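Local coordinates for protein glycosyl hydrolase (PDB 5NDX) that probably hydrolyses glycosidic bonds of iduronic acid-containing substrates, as a bacterial orthologue of human alpha-L-iduronidase, at residues E3-N8 and D393-L398; I7-S12 and V407-I412; E541-L546 and E551-W556; V569-D574 and F591-P596. The protein carries 2 engineered substitutions. All blocks are in the same frame, centred on the assembly; numbering follows the deposited sequence. Where two conformers were deposited one is given.

Contact 1: E3-N8 and D393-L398; sequences ERTRIN and DGLAIL
Ile7 and Ile397 carry this contact, and their side chains slide past each other in opposite directions. Ile397 can be followed outward. Its CB bears CG2 in the crowded position between backbone N and carbonyl carbon. CG1 takes the other course, opposite the backbone N (chi1 -167°), and passes the carbonyl oxygen of Ser410. Beyond it the chain stays extended (chi2 167°), which carries CD1 inward. Ile397 CD1 then rests against Ile7 CG2 at 3.9 Å, with Ile409 CG2 beside it, 3.8 Å from the same Ile397 CD1. Two residues back, Leu395 CD2 lies 4.3 Å from Thr5 OG1. That hydroxyl is hydrogen-bonded to Arg2 NH1, and Arg2 NE also pairs with Asp393 OD2, so one arginine ties segment 3-8 to segment 393-398. Asp393 OD1 closes an Asx turn on Leu395 N at 3.2 Å, and Gly394 takes the positive phi that follows the helix. Strands 4-10 and 395-401 flank strand 378-385 in one large mixed sheet that appears to curl round on itself, consistent with the beta-sandwich domain of human iduronidase. No hydrogen bond joins the two segments directly. Their contact is therefore essentially apolar packing in the buried interior of the sheet.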
loop_
_atom_site.group_PDB
_atom_site.type_symbol
_atom_site.label_atom_id
_atom_site.label_comp_id
_atom_site.label_asym_id
_atom_site.label_seq_id
_atom_site.Cartn_x
_atom_site.Cartn_y
_atom_site.Cartn_z
ATOM N N GLU A 3 -20.649 19.961 15.004
ATOM C CA GLU A 3 -19.727 20.566 16.023
ATOM C C GLU A 3 -19.084 19.594 17.024
ATOM O O GLU A 3 -17.876 19.729 17.290
ATOM C CB GLU A 3 -20.306 21.738 16.819
ATOM C CG GLU A 3 -19.159 22.558 17.421
ATOM C CD GLU A 3 -19.608 23.849 18.031
ATOM O OE1 GLU A 3 -19.030 24.943 17.684
ATOM O OE2 GLU A 3 -20.551 23.734 18.862
ATOM N N ARG A 4 -19.882 18.688 17.597
ATOM C CA ARG A 4 -19.368 17.680 18.520
ATOM C C ARG A 4 -20.129 16.398 18.360
ATOM O O ARG A 4 -21.321 16.414 18.359
ATOM C CB ARG A 4 -19.403 18.126 19.981
ATOM C CG ARG A 4 -18.909 17.036 20.912
ATOM C CD ARG A 4 -18.623 17.631 22.242
ATOM N NE ARG A 4 -18.321 16.728 23.357
ATOM C CZ ARG A 4 -19.199 16.256 24.241
ATOM N NH1 ARG A 4 -20.511 16.439 24.133
ATOM N NH2 ARG A 4 -18.742 15.565 25.257
ATOM N N THR A 5 -19.427 15.301 18.252
ATOM C CA THR A 5 -20.051 14.005 18.173
ATOM C C THR A 5 -19.557 13.093 19.280
ATOM O O THR A 5 -18.345 12.985 19.478
ATOM C CB THR A 5 -19.782 13.339 16.803
ATOM O OG1 THR A 5 -20.238 14.202 15.758
ATOM C CG2 THR A 5 -20.542 12.017 16.715
ATOM N N ARG A 6 -20.479 12.441 19.985
ATOM C CA ARG A 6 -20.121 11.413 20.983
ATOM C C ARG A 6 -20.176 10.096 20.232
ATOM O O ARG A 6 -21.187 9.788 19.602
ATOM C CB ARG A 6 -21.029 11.417 22.263
ATOM C CG ARG A 6 -21.027 12.732 23.089
ATOM C CD ARG A 6 -21.938 12.839 24.378
ATOM N NE ARG A 6 -21.637 11.730 25.310
ATOM C CZ ARG A 6 -21.145 11.790 26.570
ATOM N NH1 ARG A 6 -20.895 12.937 27.246
ATOM N NH2 ARG A 6 -20.924 10.636 27.199
ATOM N N ILE A 7 -19.058 9.362 20.200
ATOM C CA ILE A 7 -18.994 8.057 19.535
ATOM C C ILE A 7 -18.692 6.991 20.597
ATOM O O ILE A 7 -17.728 7.143 21.339
ATOM C CB ILE A 7 -17.916 8.065 18.469
ATOM C CG1 ILE A 7 -18.194 9.158 17.425
ATOM C CG2 ILE A 7 -17.854 6.748 17.726
ATOM C CD1 ILE A 7 -17.138 9.210 16.332
ATOM N N ASN A 8 -19.528 5.954 20.679
ATOM C CA ASN A 8 -19.302 4.820 21.537
ATOM C C ASN A 8 -19.056 3.612 20.665
ATOM O O ASN A 8 -19.878 3.254 19.804
ATOM C CB ASN A 8 -20.468 4.504 22.511
ATOM C CG ASN A 8 -20.151 3.236 23.365
ATOM O OD1 ASN A 8 -19.385 3.272 24.338
ATOM N ND2 ASN A 8 -20.669 2.088 22.925
ATOM N N ASP A 393 -21.141 14.580 5.538
ATOM C CA ASP A 393 -20.234 15.521 6.226
ATOM C C ASP A 393 -18.769 15.079 6.407
ATOM O O ASP A 393 -17.997 15.769 7.025
ATOM C CB ASP A 393 -20.830 15.946 7.557
ATOM C CG ASP A 393 -21.059 14.790 8.480
ATOM O OD1 ASP A 393 -20.208 13.863 8.476
ATOM O OD2 ASP A 393 -22.102 14.783 9.188
ATOM N N GLY A 394 -18.391 13.927 5.904
ATOM C CA GLY A 394 -17.004 13.579 5.911
ATOM C C GLY A 394 -16.411 12.882 7.119
ATOM O O GLY A 394 -15.253 12.424 7.029
ATOM N N LEU A 395 -17.179 12.740 8.204
ATOM C CA LEU A 395 -16.695 12.003 9.383
ATOM C C LEU A 395 -17.116 10.533 9.302
ATOM O O LEU A 395 -18.321 10.195 9.332
ATOM C CB LEU A 395 -17.171 12.657 10.694
ATOM C CG LEU A 395 -16.513 12.096 11.957
ATOM C CD1 LEU A 395 -15.028 12.435 12.007
ATOM C CD2 LEU A 395 -17.191 12.722 13.171
ATOM N N ALA A 396 -16.107 9.659 9.193
ATOM C CA ALA A 396 -16.306 8.227 9.005
ATOM C C ALA A 396 -15.441 7.450 9.991
ATOM O O ALA A 396 -14.462 7.971 10.580
ATOM C CB ALA A 396 -15.977 7.831 7.556
ATOM N N ILE A 397 -15.824 6.205 10.212
ATOM C CA ILE A 397 -15.139 5.369 11.189
ATOM C C ILE A 397 -14.949 3.912 10.729
ATOM O O ILE A 397 -15.805 3.391 10.047
ATOM C CB ILE A 397 -15.878 5.461 12.522
ATOM C CG1 ILE A 397 -15.016 4.863 13.639
ATOM C CG2 ILE A 397 -17.255 4.768 12.468
ATOM C CD1 ILE A 397 -15.552 5.208 14.996
ATOM N N LEU A 398 -13.804 3.292 11.048
ATOM C CA LEU A 398 -13.588 1.828 10.883
ATOM C C LEU A 398 -13.247 1.309 12.288
ATOM O O LEU A 398 -12.112 1.451 12.752
ATOM C CB LEU A 398 -12.462 1.513 9.896
ATOM C CG LEU A 398 -12.676 2.023 8.450
ATOM C CD1 LEU A 398 -11.368 2.019 7.696
ATOM C CD2 LEU A 398 -13.719 1.164 7.725
#

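Contact 2: I7-S12 and V407-I412; sequences INVDAS and VSISLI. Unlike the reference sequence in segment 407-412: Val407 (reference Leu).
Ala11 and Val407 pinch the two strands together at one end. Ala11 CB meets Val407 CG1 at 3.6 Å, and the CA atoms of these residues are only 6.8 Å apart. At the other end, Ile7 CA and Leu411 CA stand 10.4 Å apart. The widening is consistent with side-chain size, alanine being small and the pairs farther along larger. Val407 differs from the reference sequence, which has leucine. In the middle, Val9 and Ile409 reach toward each other tip to tip, with Val9 CG2 3.9 Å from Ile409 CD1. Ile409 CG1 points away from its own carbonyl carbon (chi1 -63°), and the extended chain beyond puts CD1 at the front. The strands run nearly opposite ways, 155° apart, with no hydrogen bond between them. They probably face each other across a sandwich interior, formed as the large mixed sheet folds over. Strand 422-431 closes in from beside 4-10, putting Val430 on Val407. At the wide end, Ile7 CD1 meets Leu411 CD1 at 4.1 Å, the two side chains crossing at a slant. At the pinch the chain turns a corner, at Ala11 and Ser12. Asp10 OD1 accepts from Ser12 N at 2.9 Å in an Asx turn. Ser12 OG gives the same Asp10 OD1 a second bond of 2.6 Å, on its syn side. Both donors come from one face of the carboxylate.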
loop_
_atom_site.group_PDB
_atom_site.type_symbol
_atom_site.label_atom_id
_atom_site.label_comp_id
_atom_site.label_asym_id
_atom_site.label_seq_id
_atom_site.Cartn_x
_atom_site.Cartn_y
_atom_site.Cartn_z
ATOM N N ILE A 7 -19.058 9.362 20.200
ATOM C CA ILE A 7 -18.994 8.057 19.535
ATOM C C ILE A 7 -18.692 6.991 20.597
ATOM O O ILE A 7 -17.728 7.143 21.339
ATOM C CB ILE A 7 -17.916 8.065 18.469
ATOM C CG1 ILE A 7 -18.194 9.158 17.425
ATOM C CG2 ILE A 7 -17.854 6.748 17.726
ATOM C CD1 ILE A 7 -17.138 9.210 16.332
ATOM N N ASN A 8 -19.528 5.954 20.679
ATOM C CA ASN A 8 -19.302 4.820 21.537
ATOM C C ASN A 8 -19.056 3.612 20.665
ATOM O O ASN A 8 -19.878 3.254 19.804
ATOM C CB ASN A 8 -20.468 4.504 22.511
ATOM C CG ASN A 8 -20.151 3.236 23.365
ATOM O OD1 ASN A 8 -19.385 3.272 24.338
ATOM N ND2 ASN A 8 -20.669 2.088 22.925
ATOM N N VAL A 9 -17.922 2.976 20.906
ATOM C CA VAL A 9 -17.548 1.749 20.244
ATOM C C VAL A 9 -17.624 0.638 21.288
ATOM O O VAL A 9 -16.944 0.709 22.328
ATOM C CB VAL A 9 -16.131 1.833 19.714
ATOM C CG1 VAL A 9 -15.671 0.513 19.149
ATOM C CG2 VAL A 9 -16.030 2.898 18.607
ATOM N N ASP A 10 -18.420 -0.380 21.004
ATOM C CA ASP A 10 -18.549 -1.484 21.946
ATOM C C ASP A 10 -17.753 -2.691 21.508
ATOM O O ASP A 10 -18.151 -3.435 20.636
ATOM C CB ASP A 10 -20.021 -1.822 22.185
ATOM C CG ASP A 10 -20.212 -2.914 23.283
ATOM O OD1 ASP A 10 -19.250 -3.518 23.840
ATOM O OD2 ASP A 10 -21.389 -3.124 23.567
ATOM N N ALA A 11 -16.610 -2.863 22.137
ATOM C CA ALA A 11 -15.694 -3.952 21.794
ATOM C C ALA A 11 -16.238 -5.352 22.116
ATOM O O ALA A 11 -15.711 -6.344 21.583
ATOM C CB ALA A 11 -14.389 -3.779 22.554
ATOM N N SER A 12 -17.248 -5.440 22.992
ATOM C CA SER A 12 -17.831 -6.742 23.355
ATOM C C SER A 12 -18.865 -7.151 22.328
ATOM O O SER A 12 -19.374 -8.249 22.405
ATOM C CB SER A 12 -18.454 -6.708 24.769
ATOM O OG SER A 12 -19.648 -5.924 24.778
ATOM N N VAL A 407 -8.972 -2.630 20.858
ATOM C CA VAL A 407 -9.531 -2.117 19.626
ATOM C C VAL A 407 -8.513 -1.319 18.830
ATOM O O VAL A 407 -7.553 -0.795 19.380
ATOM C CB VAL A 407 -10.831 -1.315 19.861
ATOM C CG1 VAL A 407 -11.849 -2.194 20.575
ATOM C CG2 VAL A 407 -10.585 -0.037 20.644
ATOM N N SER A 408 -8.745 -1.276 17.521
ATOM C CA SER A 408 -8.083 -0.394 16.615
ATOM C C SER A 408 -9.171 0.286 15.828
ATOM O O SER A 408 -9.980 -0.369 15.136
ATOM C CB SER A 408 -7.159 -1.154 15.665
ATOM O OG SER A 408 -6.503 -0.244 14.768
ATOM N N ILE A 409 -9.174 1.609 15.906
ATOM C CA ILE A 409 -10.197 2.434 15.275
ATOM C C ILE A 409 -9.555 3.485 14.364
ATOM O O ILE A 409 -8.697 4.256 14.826
ATOM C CB ILE A 409 -10.999 3.158 16.336
ATOM C CG1 ILE A 409 -11.750 2.167 17.225
ATOM C CG2 ILE A 409 -12.001 4.150 15.698
ATOM C CD1 ILE A 409 -12.104 2.752 18.559
ATOM N N SER A 410 -9.946 3.503 13.092
ATOM C CA SER A 410 -9.581 4.579 12.190
ATOM C C SER A 410 -10.697 5.618 12.237
ATOM O O SER A 410 -11.861 5.306 11.963
ATOM C CB SER A 410 -9.387 4.083 10.775
ATOM O OG SER A 410 -8.296 3.201 10.679
ATOM N N LEU A 411 -10.369 6.849 12.617
ATOM C CA LEU A 411 -11.330 7.969 12.550
ATOM C C LEU A 411 -10.890 8.884 11.373
ATOM O O LEU A 411 -9.779 9.465 11.387
ATOM C CB LEU A 411 -11.329 8.709 13.853
ATOM C CG LEU A 411 -12.421 9.763 13.983
ATOM C CD1 LEU A 411 -13.815 9.133 13.966
ATOM C CD2 LEU A 411 -12.198 10.534 15.271
ATOM N N ILE A 412 -11.760 9.004 10.373
ATOM C CA ILE A 412 -11.445 9.593 9.089
ATOM C C ILE A 412 -12.241 10.914 8.958
ATOM O O ILE A 412 -13.457 10.890 9.147
ATOM C CB ILE A 412 -11.904 8.636 7.998
ATOM C CG1 ILE A 412 -11.244 7.265 8.147
ATOM C CG2 ILE A 412 -11.660 9.212 6.609
ATOM C CD1 ILE A 412 -12.018 6.160 7.455
#

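Contact 3: E541-L546 and E551-W556; sequences ERYLGL and ERMLFW
Glu551 O is gripped from opposite faces of its carbonyl plane. Tyr543 N donates at 2.9 Å, and Arg552 NH1 curls back to donate to the same Glu551 O at 2.8 Å. Arg542 CA adds a CA-H...O contact to it. The backbones pair as an antiparallel hairpin, and Met553 N bonds Glu541 O at 2.8 Å. Arg552 bends at chi2 (-68°), which lays its guanidinium beside Arg542. Arg542 CD lies over one face of that group, 4.0 Å from Arg552 CZ, and the two guanidinium planes stand 73° apart. Glu550 forms salt bridges with both arginines, which probably offsets their like charges. A leucine in place of Arg552 would probably leave Glu550 with one cationic partner fewer and Arg542 without the flat group under its methylenes. On the other face of the sheet Tyr543 CE2 packs on Met553 CB at 3.7 Å. The Glu551 carboxylate reaches Gly545, with Glu551 OE2 3.4 Å from Gly545 CA; a side chain there would clash. Tyr543 and Met553 press on helix 36-45, and Glu541 forms a salt bridge with Arg39 of it. Arg552 meets Tyr602 of strand 601-607, and strand 590-594 pairs with the far edge of 549-557.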
loop_
_atom_site.group_PDB
_atom_site.type_symbol
_atom_site.label_atom_id
_atom_site.label_comp_id
_atom_site.label_asym_id
_atom_site.label_seq_id
_atom_site.Cartn_x
_atom_site.Cartn_y
_atom_site.Cartn_z
ATOM N N GLU A 541 21.932 -2.044 4.791
ATOM C CA GLU A 541 22.560 -1.783 3.505
ATOM C C GLU A 541 22.983 -0.367 3.354
ATOM O O GLU A 541 22.275 0.560 3.793
ATOM C CB GLU A 541 21.610 -2.041 2.391
ATOM C CG GLU A 541 21.284 -3.484 2.261
ATOM C CD GLU A 541 20.212 -3.660 1.261
ATOM O OE1 GLU A 541 20.247 -2.922 0.260
ATOM O OE2 GLU A 541 19.328 -4.508 1.494
ATOM N N ARG A 542 24.058 -0.215 2.581
ATOM C CA ARG A 542 24.686 1.059 2.304
ATOM C C ARG A 542 24.020 1.818 1.159
ATOM O O ARG A 542 23.755 1.278 0.110
ATOM C CB ARG A 542 26.161 0.824 1.978
ATOM C CG ARG A 542 26.922 2.063 1.539
ATOM C CD ARG A 542 28.421 1.879 1.822
ATOM N NE ARG A 542 29.174 3.059 1.426
ATOM C CZ ARG A 542 29.532 3.345 0.172
ATOM N NH1 ARG A 542 29.213 2.560 -0.849
ATOM N NH2 ARG A 542 30.207 4.465 -0.061
ATOM N N TYR A 543 23.765 3.104 1.374
ATOM C CA TYR A 543 23.337 3.997 0.307
ATOM C C TYR A 543 24.112 5.272 0.422
ATOM O O TYR A 543 24.691 5.552 1.472
ATOM C CB TYR A 543 21.820 4.316 0.434
ATOM C CG TYR A 543 20.981 3.142 0.078
ATOM C CD1 TYR A 543 20.565 2.929 -1.226
ATOM C CD2 TYR A 543 20.644 2.214 1.022
ATOM C CE1 TYR A 543 19.806 1.818 -1.565
ATOM C CE2 TYR A 543 19.880 1.084 0.692
ATOM C CZ TYR A 543 19.444 0.915 -0.588
ATOM O OH TYR A 543 18.698 -0.174 -0.876
ATOM N N LEU A 544 24.084 6.058 -0.649
ATOM C CA LEU A 544 24.595 7.411 -0.589
ATOM C C LEU A 544 23.438 8.400 -0.763
ATOM O O LEU A 544 22.683 8.330 -1.757
ATOM C CB LEU A 544 25.663 7.645 -1.668
ATOM C CG LEU A 544 26.920 6.769 -1.519
ATOM C CD1 LEU A 544 27.867 6.974 -2.710
ATOM C CD2 LEU A 544 27.631 7.103 -0.219
ATOM N N GLY A 545 23.330 9.313 0.196
ATOM C CA GLY A 545 22.386 10.420 0.150
ATOM C C GLY A 545 22.911 11.594 -0.654
ATOM O O GLY A 545 24.045 11.571 -1.130
ATOM N N LEU A 546 22.080 12.607 -0.814
ATOM C CA LEU A 546 22.463 13.850 -1.525
ATOM C C LEU A 546 23.795 14.363 -1.044
ATOM O O LEU A 546 24.030 14.392 0.151
ATOM C CB LEU A 546 21.463 14.964 -1.260
ATOM C CG LEU A 546 20.205 15.041 -2.106
ATOM C CD1 LEU A 546 19.692 16.487 -2.064
ATOM C CD2 LEU A 546 20.420 14.646 -3.552
ATOM N N GLU A 551 24.903 6.634 4.111
ATOM C CA GLU A 551 23.633 6.294 4.791
ATOM C C GLU A 551 23.514 4.787 4.903
ATOM O O GLU A 551 24.118 4.048 4.105
ATOM C CB GLU A 551 22.416 6.844 4.020
ATOM C CG GLU A 551 22.376 8.359 3.945
ATOM C CD GLU A 551 21.198 8.935 3.158
ATOM O OE1 GLU A 551 20.524 8.180 2.439
ATOM O OE2 GLU A 551 21.001 10.157 3.260
ATOM N N ARG A 552 22.705 4.346 5.858
ATOM C CA ARG A 552 22.376 2.909 6.019
ATOM C C ARG A 552 20.877 2.701 6.142
ATOM O O ARG A 552 20.260 3.282 7.012
ATOM C CB ARG A 552 23.050 2.385 7.275
ATOM C CG ARG A 552 24.578 2.538 7.289
ATOM C CD ARG A 552 25.261 1.648 6.246
ATOM N NE ARG A 552 26.728 1.817 6.253
ATOM C CZ ARG A 552 27.420 2.758 5.598
ATOM N NH1 ARG A 552 26.841 3.669 4.820
ATOM N NH2 ARG A 552 28.722 2.793 5.716
ATOM N N MET A 553 20.296 1.894 5.278
ATOM C CA MET A 553 18.926 1.488 5.385
ATOM C C MET A 553 18.854 0.195 6.184
ATOM O O MET A 553 19.531 -0.771 5.826
ATOM C CB MET A 553 18.340 1.254 4.007
ATOM C CG MET A 553 16.864 0.942 4.008
ATOM S SD MET A 553 15.986 2.433 4.575
ATOM C CE MET A 553 14.432 1.711 5.035
ATOM N N LEU A 554 18.036 0.200 7.241
ATOM C CA LEU A 554 17.761 -0.963 8.074
ATOM C C LEU A 554 16.366 -1.493 7.746
ATOM O O LEU A 554 15.398 -0.696 7.552
ATOM C CB LEU A 554 17.828 -0.588 9.553
ATOM C CG LEU A 554 19.177 -0.426 10.245
ATOM C CD1 LEU A 554 20.002 0.653 9.570
ATOM C CD2 LEU A 554 19.024 -0.076 11.726
ATOM N N PHE A 555 16.245 -2.813 7.710
ATOM C CA PHE A 555 14.979 -3.533 7.469
ATOM C C PHE A 555 14.983 -4.724 8.423
ATOM O O PHE A 555 16.017 -5.337 8.601
ATOM C CB PHE A 555 14.923 -4.020 6.016
ATOM C CG PHE A 555 13.688 -4.801 5.674
ATOM C CD1 PHE A 555 12.405 -4.192 5.731
ATOM C CD2 PHE A 555 13.780 -6.150 5.222
ATOM C CE1 PHE A 555 11.248 -4.898 5.339
ATOM C CE2 PHE A 555 12.624 -6.876 4.867
ATOM C CZ PHE A 555 11.347 -6.245 4.920
ATOM N N TRP A 556 13.843 -5.031 9.036
ATOM C CA TRP A 556 13.729 -6.119 9.989
ATOM C C TRP A 556 12.311 -6.630 9.989
ATOM O O TRP A 556 11.501 -6.172 9.185
ATOM C CB TRP A 556 14.207 -5.682 11.379
ATOM C CG TRP A 556 13.437 -4.638 12.049
ATOM C CD1 TRP A 556 12.419 -4.802 12.920
ATOM C CD2 TRP A 556 13.679 -3.236 11.966
ATOM N NE1 TRP A 556 11.992 -3.586 13.375
ATOM C CE2 TRP A 556 12.748 -2.605 12.806
ATOM C CE3 TRP A 556 14.571 -2.450 11.230
ATOM C CZ2 TRP A 556 12.660 -1.217 12.927
ATOM C CZ3 TRP A 556 14.528 -1.049 11.401
ATOM C CH2 TRP A 556 13.558 -0.460 12.244
#

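Contact 4: V569-D574 and F591-P596; sequences VLVSTD and FLHMSP
The Phe591 and His593 rings each receive a valine methyl obliquely. Val569 CG2 sits 3.7 Å from Phe591 CG and just as near CD2. Its other methyl lies along the same flank, with Val569 CG1 3.9 Å from Phe591 CD2 and a little farther from CE2. One valine thus packs along the CG-CD2-CE2 side of the ring. Phe591 CG stands opposite its backbone N (chi1 -180°), which turns the ring out of its strand toward strand 566-572. Further along, Val571 CG2 meets His593 CE1 at 4.0 Å, the two side chains crossing at about a right angle. His593 ND1 is hydrogen-bonded to Tyr602 OH, and the two rings meet with planes about 90° apart. That bond probably limits rotation of the imidazole and satisfies ND1. With an alanine at Phe591, both Val569 methyls would probably lose their aromatic partner, and a gap is likely to open between the sheets. No hydrogen bond joins the segments: this is packing between two sheets, consistent with a fibronectin type III-like sandwich, as in the C-terminal domain of human iduronidase. Strand 566-572 belongs to the four-stranded sheet, beside 601-607. Strand 590-594 edges the three-stranded one, beside 549-557, whose Leu554 also touches Val569 and whose Trp556 touches Phe591. Helix 480-489 covers the outer side through Leu592 and Met594.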
loop_
_atom_site.group_PDB
_atom_site.type_symbol
_atom_site.label_atom_id
_atom_site.label_comp_id
_atom_site.label_asym_id
_atom_site.label_seq_id
_atom_site.Cartn_x
_atom_site.Cartn_y
_atom_site.Cartn_z
ATOM N N VAL A 569 15.825 2.450 17.110
ATOM C CA VAL A 569 17.057 2.057 16.489
ATOM C C VAL A 569 18.157 2.685 17.289
ATOM O O VAL A 569 18.113 3.895 17.565
ATOM C CB VAL A 569 17.153 2.528 15.044
ATOM C CG1 VAL A 569 18.517 2.162 14.473
ATOM C CG2 VAL A 569 16.066 1.886 14.218
ATOM N N LEU A 570 19.128 1.864 17.672
ATOM C CA LEU A 570 20.289 2.324 18.425
ATOM C C LEU A 570 21.597 2.027 17.708
ATOM O O LEU A 570 21.676 1.182 16.827
ATOM C CB LEU A 570 20.326 1.682 19.793
ATOM C CG LEU A 570 19.100 1.915 20.660
ATOM C CD1 LEU A 570 18.206 0.724 20.553
ATOM C CD2 LEU A 570 19.522 2.043 22.113
ATOM N N VAL A 571 22.627 2.725 18.141
ATOM C CA VAL A 571 23.923 2.657 17.542
ATOM C C VAL A 571 24.978 2.586 18.630
ATOM O O VAL A 571 24.911 3.308 19.631
ATOM C CB VAL A 571 24.154 3.861 16.637
ATOM C CG1 VAL A 571 25.620 4.307 16.613
ATOM C CG2 VAL A 571 23.691 3.508 15.235
ATOM N N SER A 572 25.928 1.691 18.403
ATOM C CA SER A 572 27.127 1.542 19.208
ATOM C C SER A 572 28.335 1.840 18.320
ATOM O O SER A 572 28.364 1.517 17.115
ATOM C CB SER A 572 27.231 0.112 19.764
ATOM O OG SER A 572 28.548 -0.158 20.222
ATOM N N THR A 573 29.342 2.450 18.928
ATOM C CA THR A 573 30.618 2.711 18.246
ATOM C C THR A 573 31.782 2.622 19.274
ATOM O O THR A 573 31.601 3.092 20.388
ATOM C CB THR A 573 30.504 4.086 17.539
ATOM O OG1 THR A 573 31.729 4.414 16.881
ATOM C CG2 THR A 573 30.082 5.211 18.505
ATOM N N ASP A 574 32.906 1.927 19.048
ATOM C CA ASP A 574 33.102 0.757 18.191
ATOM C C ASP A 574 32.980 -0.454 19.127
ATOM O O ASP A 574 33.722 -1.430 18.992
ATOM C CB ASP A 574 34.525 0.714 17.575
ATOM C CG ASP A 574 35.025 2.067 17.073
ATOM O OD1 ASP A 574 35.153 3.003 17.894
ATOM O OD2 ASP A 574 35.346 2.175 15.868
ATOM N N PHE A 591 14.175 1.662 8.766
ATOM C CA PHE A 591 14.752 2.919 9.206
ATOM C C PHE A 591 15.951 3.326 8.385
ATOM O O PHE A 591 16.864 2.545 8.194
ATOM C CB PHE A 591 15.126 2.821 10.685
ATOM C CG PHE A 591 15.733 4.077 11.238
ATOM C CD1 PHE A 591 14.953 5.197 11.470
ATOM C CD2 PHE A 591 17.110 4.165 11.475
ATOM C CE1 PHE A 591 15.519 6.383 11.997
ATOM C CE2 PHE A 591 17.672 5.350 11.977
ATOM C CZ PHE A 591 16.868 6.458 12.243
ATOM N N LEU A 592 15.945 4.557 7.894
ATOM C CA LEU A 592 17.080 5.111 7.193
ATOM C C LEU A 592 17.968 5.899 8.173
ATOM O O LEU A 592 17.506 6.865 8.767
ATOM C CB LEU A 592 16.658 6.004 5.982
ATOM C CG LEU A 592 18.041 6.337 5.366
ATOM C CD1 LEU A 592 18.343 5.621 4.078
ATOM C CD2 LEU A 592 18.547 7.735 5.453
ATOM N N HIS A 593 19.224 5.465 8.382
ATOM C CA HIS A 593 20.158 6.191 9.251
ATOM C C HIS A 593 21.195 6.963 8.439
ATOM O O HIS A 593 21.833 6.373 7.567
ATOM C CB HIS A 593 20.947 5.214 10.148
ATOM C CG HIS A 593 21.743 5.917 11.204
ATOM N ND1 HIS A 593 23.044 5.576 11.521
ATOM C CD2 HIS A 593 21.428 6.988 11.979
ATOM C CE1 HIS A 593 23.472 6.365 12.496
ATOM N NE2 HIS A 593 22.524 7.244 12.777
ATOM N N MET A 594 21.382 8.234 8.749
ATOM C CA MET A 594 22.325 9.136 8.071
ATOM C C MET A 594 23.658 9.204 8.861
ATOM O O MET A 594 23.642 9.281 10.100
ATOM C CB MET A 594 21.711 10.550 7.984
ATOM C CG MET A 594 20.262 10.621 7.444
ATOM S SD MET A 594 19.469 12.273 7.503
ATOM C CE MET A 594 20.438 13.039 6.203
ATOM N N SER A 595 24.780 9.188 8.149
ATOM C CA SER A 595 26.125 9.418 8.733
ATOM C C SER A 595 26.459 8.474 9.884
ATOM O O SER A 595 26.582 8.901 11.014
ATOM C CB SER A 595 26.228 10.879 9.178
ATOM O OG SER A 595 25.944 11.711 8.061
ATOM N N PRO A 596 26.548 7.179 9.610
ATOM C CA PRO A 596 26.961 6.288 10.675
ATOM C C PRO A 596 28.388 6.608 11.150
ATOM O O PRO A 596 29.221 6.959 10.327
ATOM C CB PRO A 596 26.959 4.915 10.005
ATOM C CG PRO A 596 27.148 5.190 8.570
ATOM C CD PRO A 596 26.449 6.488 8.320
#

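In the fold
The contacts form two pairs, probably in two beta-sandwich domains. Contacts 1 and 2 share Ile7 and strand 4-10 and join it to the consecutive strands 395-401 and 407-413, which are hydrogen-bonded to each other. Contacts 3 and 4, with centres 10 Å apart, meet where strands 549-557 and 590-594 pair, Arg552 O with His593 N. Nearest atoms of contacts 2 and 3 are about 19 Å apart. Contacts 1, 2 and 4 are buried, join facing strands and use mainly apolar side chains. Contact 3 is partly buried. It lies within one sheet, so backbone bonds hold it; its arginines lie on the face toward strand 601-607, while Glu541, Tyr543 and Met553 meet helix 36-45.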